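Local coordinates for protein alpha-galactosidase (Lactobacillus brevis, PDB 3MI6) that probably hydrolyses terminal, non-reducing alpha-D-galactose residues from alpha-D-galactosides, as a member of glycosyl hydrolase family 36, at residues D106-L111 with Q132-S137. Residues are numbered along the deposited sequence; the frame is centred on the assembly and turned at random.
Sequences DHYQLL and QTLVVS
Gln109 and Val135 form a hydrogen-bonded pair at the middle of two antiparallel strand segments whose N-to-C directions make 169°, Gln109 N giving to Val135 O at 3.0 Å and Val135 N to Gln109 O at 2.9 Å. Leu111 N continues the pattern to Thr133 O, while Thr133 N returns only a weak bond to Leu111 O. At the other end Ser137 N bonds His107 O, and Asp106 N reaches Ser137 O at 3.2 Å. Across the His107-Ser137 pair, Ser137 CB sits over one face of the imidazole, 4.0 Å from the ring centroid, in a CH-pi contact. With CG between the backbone N and the carbonyl carbon (chi1 79°), the ring is carried toward the partner strand; its edge meets Asp106, ND1 bonding OD2 at 2.8 Å, which helps fix its rotation. Ser137 OG is hydrogen-bonded to Asp148 OD1 on strand 146-154. Strand 103-112 is an outermost strand, within this chain, of the large antiparallel sheet in the family 36 N-terminal domain; strand 132-140 lies between it and strand 146-154. On the opposite face Leu134 CD1 meets Tyr108 CD2 obliquely at 4.0 Å. Phe12 stacks edge-to-face on Tyr108, and Phe23 packs against both Leu134 and Val136, joining this face to the small N-terminal sheet.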
loop_
_atom_site.group_PDB
_atom_site.type_symbol
_atom_site.label_atom_id
_atom_site.label_comp_id
_atom_site.label_asym_id
_atom_site.label_seq_id
_atom_site.Cartn_x
_atom_site.Cartn_y
_atom_site.Cartn_z
ATOM N N ASP D 106 40.662 -2.470 -26.865
ATOM C CA ASP D 106 41.658 -2.524 -27.916
ATOM C C ASP D 106 41.056 -2.211 -29.288
ATOM O O ASP D 106 41.589 -1.366 -30.019
ATOM C CB ASP D 106 42.369 -3.882 -27.916
ATOM C CG ASP D 106 43.175 -4.125 -29.185
ATOM O OD1 ASP D 106 43.957 -3.226 -29.584
ATOM O OD2 ASP D 106 43.021 -5.222 -29.772
ATOM N N HIS D 107 39.954 -2.878 -29.633
ATOM C CA HIS D 107 39.365 -2.729 -30.958
ATOM C C HIS D 107 37.955 -3.275 -31.000
ATOM O O HIS D 107 37.580 -4.073 -30.150
ATOM C CB HIS D 107 40.208 -3.469 -31.998
ATOM C CG HIS D 107 39.981 -4.950 -32.026
ATOM N ND1 HIS D 107 40.673 -5.826 -31.215
ATOM C CD2 HIS D 107 39.153 -5.714 -32.782
ATOM C CE1 HIS D 107 40.277 -7.063 -31.468
ATOM N NE2 HIS D 107 39.355 -7.023 -32.414
ATOM N N TYR D 108 37.187 -2.869 -32.007
ATOM C CA TYR D 108 35.832 -3.373 -32.187
ATOM C C TYR D 108 35.621 -3.885 -33.602
ATOM O O TYR D 108 36.401 -3.591 -34.498
ATOM C CB TYR D 108 34.806 -2.279 -31.892
ATOM C CG TYR D 108 34.537 -1.364 -33.069
ATOM C CD1 TYR D 108 35.168 -0.140 -33.179
ATOM C CD2 TYR D 108 33.656 -1.734 -34.073
ATOM C CE1 TYR D 108 34.924 0.688 -34.252
ATOM C CE2 TYR D 108 33.415 -0.918 -35.141
ATOM C CZ TYR D 108 34.049 0.293 -35.223
ATOM O OH TYR D 108 33.812 1.114 -36.292
ATOM N N GLN D 109 34.539 -4.623 -33.802
ATOM C CA GLN D 109 34.174 -5.123 -35.121
ATOM C C GLN D 109 32.648 -5.087 -35.306
ATOM O O GLN D 109 31.908 -5.324 -34.358
ATOM C CB GLN D 109 34.701 -6.540 -35.269
ATOM C CG GLN D 109 34.373 -7.217 -36.570
ATOM C CD GLN D 109 35.010 -8.595 -36.643
ATOM O OE1 GLN D 109 35.266 -9.225 -35.609
ATOM N NE2 GLN D 109 35.266 -9.074 -37.864
ATOM N N LEU D 110 32.179 -4.776 -36.515
ATOM C CA LEU D 110 30.740 -4.683 -36.801
ATOM C C LEU D 110 30.340 -5.645 -37.916
ATOM O O LEU D 110 30.783 -5.505 -39.050
ATOM C CB LEU D 110 30.357 -3.257 -37.206
ATOM C CG LEU D 110 29.023 -2.645 -36.740
ATOM C CD1 LEU D 110 28.538 -1.619 -37.756
ATOM C CD2 LEU D 110 27.941 -3.690 -36.491
ATOM N N LEU D 111 29.502 -6.624 -37.594
ATOM C CA LEU D 111 29.108 -7.625 -38.573
ATOM C C LEU D 111 27.680 -7.378 -38.990
ATOM O O LEU D 111 27.002 -6.521 -38.440
ATOM C CB LEU D 111 29.230 -9.041 -37.996
ATOM C CG LEU D 111 30.592 -9.478 -37.435
ATOM C CD1 LEU D 111 30.464 -10.711 -36.520
ATOM C CD2 LEU D 111 31.616 -9.712 -38.557
ATOM N N GLN D 132 22.256 -6.828 -36.596
ATOM C CA GLN D 132 23.664 -6.479 -36.648
ATOM C C GLN D 132 24.349 -7.033 -35.400
ATOM O O GLN D 132 23.747 -7.083 -34.333
ATOM C CB GLN D 132 23.838 -4.956 -36.692
ATOM C CG GLN D 132 23.147 -4.236 -37.847
ATOM C CD GLN D 132 23.588 -2.777 -37.973
ATOM O OE1 GLN D 132 24.436 -2.449 -38.797
ATOM N NE2 GLN D 132 23.021 -1.902 -37.146
ATOM N N THR D 133 25.601 -7.460 -35.521
ATOM C CA THR D 133 26.338 -7.893 -34.343
ATOM C C THR D 133 27.552 -7.000 -34.168
ATOM O O THR D 133 28.334 -6.830 -35.093
ATOM C CB THR D 133 26.788 -9.375 -34.425
ATOM O OG1 THR D 133 25.702 -10.199 -34.845
ATOM C CG2 THR D 133 27.272 -9.867 -33.078
ATOM N N LEU D 134 27.679 -6.424 -32.978
ATOM C CA LEU D 134 28.800 -5.579 -32.595
ATOM C C LEU D 134 29.650 -6.382 -31.627
ATOM O O LEU D 134 29.126 -6.907 -30.646
ATOM C CB LEU D 134 28.285 -4.322 -31.893
ATOM C CG LEU D 134 29.332 -3.364 -31.312
ATOM C CD1 LEU D 134 30.078 -2.634 -32.413
ATOM C CD2 LEU D 134 28.722 -2.363 -30.361
ATOM N N VAL D 135 30.947 -6.504 -31.901
ATOM C CA VAL D 135 31.847 -7.223 -31.005
ATOM C C VAL D 135 32.902 -6.284 -30.451
ATOM O O VAL D 135 33.704 -5.747 -31.195
ATOM C CB VAL D 135 32.571 -8.375 -31.705
ATOM C CG1 VAL D 135 33.407 -9.152 -30.698
ATOM C CG2 VAL D 135 31.591 -9.277 -32.399
ATOM N N VAL D 136 32.916 -6.097 -29.141
ATOM C CA VAL D 136 33.802 -5.115 -28.543
ATOM C C VAL D 136 34.861 -5.797 -27.693
ATOM O O VAL D 136 34.587 -6.219 -26.571
ATOM C CB VAL D 136 33.016 -4.096 -27.687
ATOM C CG1 VAL D 136 33.958 -3.129 -27.007
ATOM C CG2 VAL D 136 32.036 -3.345 -28.546
ATOM N N SER D 137 36.079 -5.879 -28.225
ATOM C CA SER D 137 37.138 -6.673 -27.607
ATOM C C SER D 137 38.031 -5.865 -26.664
ATOM O O SER D 137 38.372 -4.725 -26.947
ATOM C CB SER D 137 37.966 -7.360 -28.691
ATOM O OG SER D 137 37.132 -8.087 -29.579
#